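Local coordinates for protein probable hydrolase (Pseudomonas aeruginosa, PDB 7AL6) that is of unknown function but has the alpha/beta hydrolase fold and is probably a hydrolase, perhaps a lipolytic enzyme, at residues H20-P25 against L46-A51; A73-W78 against A203-P208. All blocks are in the same frame, centred on the assembly; numbering follows the deposited sequence.

Contact 1: H20-P25 against L46-A51; sequences HLFGPP and LAPKLA
Phe22 lays one face of its ring on Ala47 CB. Followed outward from the backbone, its side chain meets that methyl at every step. Phe22 CB lies 4.1 Å from Ala47 CB. At the start of the ring, Phe22 CG comes to 3.5 Å from Ala47 CB. Phe22 CD2 makes the shortest contact, 3.4 Å from Ala47 CB. The carbons farther out, CE2 and CZ, still lie under the methyl. Ala47 CB sits over the middle of the ring, 13° off the ring normal, so this is a CH-pi contact. The bond from CA to CB of Phe22 points toward 46-51. With CG anti to the carbonyl carbon (chi1 -63°), the ring presents a face to Ala47.

The contact belongs to the alpha/beta hydrolase fold. Phe22 ends strand 16-22 of the main sheet. Ala47 lies in the long connection between strands 28-33 and 53-58. Strand 53-58 runs next to strand 16-22, and Phe22 pairs with Ile55 through the backbone. Ala47 also rests on Ile55, so one neighbouring strand touches both partners.

At the CE1 corner the ring meets a second residue. Pro48 CG approaches Phe22 CE1 obliquely at 4.1 Å. On the face opposite Ala47 lies His20 CD2, 3.4 Å above the ring plane of Phe22 and offset toward the rim. The ring is thus held between a methyl and an imidazole carbon. The turn that presents Ala47 is closed by its own backbone: Lys49 N bonds to Leu46 O and Leu50 N to Ala47 O. Leu46, in the same turn, packs on Val276 and Ala277 of helix 270-284.

Contact 2: A73-W78 against A203-P208; sequences ASYLLW and ARLTLP
Arg204 NH1 reaches Ala73 O at 2.9 Å, but the N-H...O angle of 120° makes this hydrogen bond weak. NH1 also bonds to Ala70 O. The other amino group, NH2, takes Arg69 O and forms a salt bridge with Asp202. Several groups therefore fix the guanidinium. The chain bends at chi3 (-85°), and its end meets Ala73 O.

Tyr75 crosses this side chain at about a right angle. Its ring plane is 86° from the guanidinium plane. Tyr75 CE1 stands over one guanidinium face, 3.8 Å from Arg204 NE, while NE lies in the plane of the ring at its edge. Closer to the backbone, Arg204 CB is 3.8 Å from Tyr75 CD1. Tyr75 OH bonds to Asp202 and to Arg69 N, so Asp202 holds both side chains.

Leu205 covers one face of the Tyr75 ring. Its CG is above the ring centre, and Leu205 CD2 comes to 3.4 Å from Tyr75 CD2. Tyr80 touches both residues. The contact joins the entry to helix 77-91, in the hydrolase core, with the 3-10 segment 203-206. That segment lies in the excursion between strands 119-125 and 229-234, where alpha/beta hydrolases commonly carry a cap.

Contact 1 and contact 2 lie on opposite sides of the chain's centre, about 30 Å apart between their centres, and their nearest atoms are about 17 Å apart. They share no helix or strand. Both are partly buried. Contact 1 sits at the end of a strand in the main sheet and closes a short span of chain. Contact 2 brings together segments 125 residues apart, beside a helix start. Their chemistry differs. Contact 1 is apolar across the segments; contact 2 adds an arginine with many polar partners to its apolar packing. In contact 2, Ala73 packs on Ala73 of the second subunit, whereas no other chain of the assembly touches contact 1.

Contact 1: H20-P25 against L46-A51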
loop_
_atom_site.group_PDB
_atom_site.type_symbol
_atom_site.label_atom_id
_atom_site.label_comp_id
_atom_site.label_asym_id
_atom_site.label_seq_id
_atom_site.Cartn_x
_atom_site.Cartn_y
_atom_site.Cartn_z
ATOM N N HIS A 20 12.175 20.361 5.600
ATOM C CA HIS A 20 12.201 21.725 6.104
ATOM C C HIS A 20 12.937 22.586 5.090
ATOM O O HIS A 20 14.000 22.201 4.592
ATOM C CB HIS A 20 12.874 21.818 7.484
ATOM C CG HIS A 20 12.559 23.098 8.207
ATOM N ND1 HIS A 20 11.404 23.267 8.940
ATOM C CD2 HIS A 20 13.205 24.288 8.246
ATOM C CE1 HIS A 20 11.371 24.500 9.427
ATOM N NE2 HIS A 20 12.440 25.144 9.001
ATOM N N LEU A 21 12.382 23.746 4.787
ATOM C CA LEU A 21 12.905 24.657 3.750
ATOM C C LEU A 21 13.669 25.815 4.392
ATOM O O LEU A 21 13.095 26.481 5.226
ATOM C CB LEU A 21 11.730 25.180 2.933
ATOM C CG LEU A 21 10.881 24.125 2.244
ATOM C CD1 LEU A 21 9.800 24.771 1.410
ATOM C CD2 LEU A 21 11.731 23.204 1.402
ATOM N N PHE A 22 14.904 26.068 3.990
ATOM C CA PHE A 22 15.708 27.181 4.520
ATOM C C PHE A 22 16.191 28.078 3.386
ATOM O O PHE A 22 16.442 27.603 2.307
ATOM C CB PHE A 22 16.981 26.705 5.204
ATOM C CG PHE A 22 16.805 25.854 6.423
ATOM C CD1 PHE A 22 16.649 26.431 7.661
ATOM C CD2 PHE A 22 16.832 24.484 6.331
ATOM C CE1 PHE A 22 16.507 25.652 8.786
ATOM C CE2 PHE A 22 16.689 23.706 7.458
ATOM C CZ PHE A 22 16.533 24.294 8.680
ATOM N N GLY A 23 16.377 29.353 3.678
ATOM C CA GLY A 23 16.961 30.326 2.766
ATOM C C GLY A 23 15.971 30.948 1.835
ATOM O O GLY A 23 14.854 30.546 1.759
ATOM N N PRO A 24 16.452 31.913 1.067
ATOM C CA PRO A 24 15.631 32.638 0.089
ATOM C C PRO A 24 15.166 31.749 -1.053
ATOM O O PRO A 24 15.924 30.894 -1.543
ATOM C CB PRO A 24 16.579 33.739 -0.417
ATOM C CG PRO A 24 17.977 33.244 -0.091
ATOM C CD PRO A 24 17.861 32.361 1.109
ATOM N N PRO A 25 13.917 31.915 -1.519
ATOM C CA PRO A 25 13.436 31.059 -2.613
ATOM C C PRO A 25 14.319 31.104 -3.831
ATOM O O PRO A 25 14.300 30.144 -4.607
ATOM C CB PRO A 25 12.026 31.602 -2.924
ATOM C CG PRO A 25 11.677 32.559 -1.856
ATOM C CD PRO A 25 12.793 32.580 -0.820
ATOM N N LEU A 46 23.172 24.612 11.383
ATOM C CA LEU A 46 23.977 24.910 10.177
ATOM C C LEU A 46 23.233 25.632 9.059
ATOM O O LEU A 46 23.697 26.652 8.659
ATOM C CB LEU A 46 24.520 23.585 9.659
ATOM C CG LEU A 46 25.377 23.690 8.413
ATOM C CD1 LEU A 46 26.392 24.792 8.573
ATOM C CD2 LEU A 46 26.036 22.369 8.108
ATOM N N ALA A 47 22.052 25.172 8.673
ATOM C CA ALA A 47 21.344 25.686 7.486
ATOM C C ALA A 47 21.050 27.172 7.640
ATOM O O ALA A 47 21.259 27.887 6.697
ATOM C CB ALA A 47 20.092 24.905 7.210
ATOM N N PRO A 48 20.587 27.706 8.779
ATOM C CA PRO A 48 20.296 29.122 8.881
ATOM C C PRO A 48 21.522 30.016 8.663
ATOM O O PRO A 48 21.339 31.116 8.339
ATOM C CB PRO A 48 19.772 29.294 10.307
ATOM C CG PRO A 48 19.302 27.942 10.681
ATOM C CD PRO A 48 20.259 27.001 9.994
ATOM N N LYS A 49 22.715 29.512 8.941
ATOM C CA LYS A 49 23.998 30.245 8.809
ATOM C C LYS A 49 24.492 30.298 7.357
ATOM O O LYS A 49 25.422 31.024 7.105
ATOM C CB LYS A 49 25.043 29.595 9.711
ATOM C CG LYS A 49 24.767 29.722 11.196
ATOM C CD LYS A 49 25.772 29.027 12.047
ATOM C CE LYS A 49 25.540 29.240 13.522
ATOM N NZ LYS A 49 24.178 28.850 13.929
ATOM N N LEU A 50 23.950 29.494 6.456
ATOM C CA LEU A 50 24.387 29.470 5.045
ATOM C C LEU A 50 23.483 30.360 4.197
ATOM O O LEU A 50 22.644 29.835 3.506
ATOM C CB LEU A 50 24.399 28.023 4.567
ATOM C CG LEU A 50 25.433 27.135 5.247
ATOM C CD1 LEU A 50 25.268 25.698 4.828
ATOM C CD2 LEU A 50 26.837 27.626 4.960
ATOM N N ALA A 51 23.718 31.665 4.216
ATOM C CA ALA A 51 22.944 32.646 3.470
ATOM C C ALA A 51 23.059 32.416 1.968
ATOM O O ALA A 51 24.060 31.918 1.458
ATOM C CB ALA A 51 23.438 34.052 3.810
#

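Contact 2: A73-W78 against A203-P208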
loop_
_atom_site.group_PDB
_atom_site.type_symbol
_atom_site.label_atom_id
_atom_site.label_comp_id
_atom_site.label_asym_id
_atom_site.label_seq_id
_atom_site.Cartn_x
_atom_site.Cartn_y
_atom_site.Cartn_z
ATOM N N ALA A 73 9.589 -3.075 0.507
ATOM C CA ALA A 73 10.649 -2.233 -0.037
ATOM C C ALA A 73 11.852 -2.199 0.903
ATOM O O ALA A 73 11.718 -2.347 2.112
ATOM C CB ALA A 73 10.144 -0.822 -0.290
ATOM N N SER A 74 13.024 -2.013 0.327
ATOM C CA SER A 74 14.330 -2.034 1.013
ATOM C C SER A 74 14.827 -0.635 1.399
ATOM O O SER A 74 14.334 0.318 0.875
ATOM C CB SER A 74 15.279 -2.743 0.117
ATOM O OG SER A 74 15.501 -2.013 -1.061
ATOM N N TYR A 75 15.781 -0.541 2.311
ATOM C CA TYR A 75 16.406 0.737 2.716
ATOM C C TYR A 75 17.903 0.655 2.391
ATOM O O TYR A 75 18.709 0.785 3.262
ATOM C CB TYR A 75 16.164 1.074 4.184
ATOM C CG TYR A 75 14.781 1.542 4.561
ATOM C CD1 TYR A 75 13.789 0.640 4.890
ATOM C CD2 TYR A 75 14.483 2.881 4.681
ATOM C CE1 TYR A 75 12.530 1.049 5.281
ATOM C CE2 TYR A 75 13.227 3.310 5.065
ATOM C CZ TYR A 75 12.248 2.391 5.369
ATOM O OH TYR A 75 11.017 2.791 5.739
ATOM N N LEU A 76 18.231 0.398 1.133
ATOM C CA LEU A 76 19.630 0.332 0.646
ATOM C C LEU A 76 20.085 1.733 0.242
ATOM O O LEU A 76 19.250 2.580 0.004
ATOM C CB LEU A 76 19.740 -0.688 -0.478
ATOM C CG LEU A 76 19.192 -2.061 -0.119
ATOM C CD1 LEU A 76 19.397 -3.046 -1.236
ATOM C CD2 LEU A 76 19.788 -2.568 1.165
ATOM N N LEU A 77 21.389 1.956 0.153
ATOM C CA LEU A 77 21.969 3.292 -0.092
ATOM C C LEU A 77 21.462 3.864 -1.415
ATOM O O LEU A 77 21.147 5.014 -1.422
ATOM C CB LEU A 77 23.494 3.195 -0.062
ATOM C CG LEU A 77 24.116 2.911 1.297
ATOM C CD1 LEU A 77 25.594 2.631 1.164
ATOM C CD2 LEU A 77 23.890 4.050 2.259
ATOM N N TRP A 78 21.368 3.074 -2.475
ATOM C CA TRP A 78 20.891 3.528 -3.804
ATOM C C TRP A 78 19.384 3.823 -3.782
ATOM O O TRP A 78 18.940 4.482 -4.678
ATOM C CB TRP A 78 21.307 2.578 -4.926
ATOM C CG TRP A 78 21.094 1.141 -4.623
ATOM C CD1 TRP A 78 19.976 0.420 -4.852
ATOM C CD2 TRP A 78 22.029 0.256 -4.007
ATOM N NE1 TRP A 78 20.155 -0.856 -4.430
ATOM C CE2 TRP A 78 21.399 -0.984 -3.896
ATOM C CE3 TRP A 78 23.322 0.394 -3.521
ATOM C CZ2 TRP A 78 22.029 -2.086 -3.344
ATOM C CZ3 TRP A 78 23.938 -0.686 -2.951
ATOM C CH2 TRP A 78 23.301 -1.911 -2.869
ATOM N N ALA A 203 11.700 -0.704 11.528
ATOM C CA ALA A 203 12.523 -1.831 11.934
ATOM C C ALA A 203 13.352 -2.372 10.778
ATOM O O ALA A 203 14.389 -2.990 11.009
ATOM C CB ALA A 203 11.640 -2.935 12.506
ATOM N N ARG A 204 12.926 -2.160 9.535
ATOM C CA ARG A 204 13.733 -2.628 8.421
ATOM C C ARG A 204 15.088 -1.932 8.385
ATOM O O ARG A 204 16.016 -2.447 7.755
ATOM C CB ARG A 204 12.991 -2.410 7.096
ATOM C CG ARG A 204 11.767 -3.320 6.919
ATOM C CD ARG A 204 11.062 -2.967 5.621
ATOM N NE ARG A 204 10.147 -1.854 5.827
ATOM C CZ ARG A 204 9.320 -1.382 4.908
ATOM N NH1 ARG A 204 9.295 -1.912 3.689
ATOM N NH2 ARG A 204 8.526 -0.364 5.211
ATOM N N LEU A 205 15.201 -0.755 9.009
ATOM C CA LEU A 205 16.453 -0.028 9.008
ATOM C C LEU A 205 17.556 -0.805 9.718
ATOM O O LEU A 205 18.725 -0.443 9.574
ATOM C CB LEU A 205 16.285 1.335 9.693
ATOM C CG LEU A 205 15.490 2.329 8.838
ATOM C CD1 LEU A 205 15.085 3.550 9.577
ATOM C CD2 LEU A 205 16.297 2.729 7.598
ATOM N N THR A 206 17.205 -1.831 10.518
ATOM C CA THR A 206 18.196 -2.658 11.211
ATOM C C THR A 206 18.694 -3.822 10.366
ATOM O O THR A 206 19.608 -4.525 10.795
ATOM C CB THR A 206 17.637 -3.249 12.537
ATOM O OG1 THR A 206 16.599 -4.223 12.277
ATOM C CG2 THR A 206 17.081 -2.189 13.393
ATOM N N LEU A 207 18.074 -4.088 9.220
ATOM C CA LEU A 207 18.437 -5.256 8.447
ATOM C C LEU A 207 19.834 -5.059 7.867
ATOM O O LEU A 207 20.236 -3.933 7.566
ATOM C CB LEU A 207 17.457 -5.483 7.317
ATOM C CG LEU A 207 16.047 -5.933 7.726
ATOM C CD1 LEU A 207 15.099 -5.732 6.533
ATOM C CD2 LEU A 207 16.029 -7.383 8.184
ATOM N N PRO A 208 20.598 -6.128 7.712
ATOM C CA PRO A 208 21.872 -6.010 6.988
ATOM C C PRO A 208 21.637 -6.046 5.490
ATOM O O PRO A 208 20.673 -6.632 5.011
ATOM C CB PRO A 208 22.668 -7.228 7.465
ATOM C CG PRO A 208 21.644 -8.257 7.802
ATOM C CD PRO A 208 20.381 -7.474 8.253
#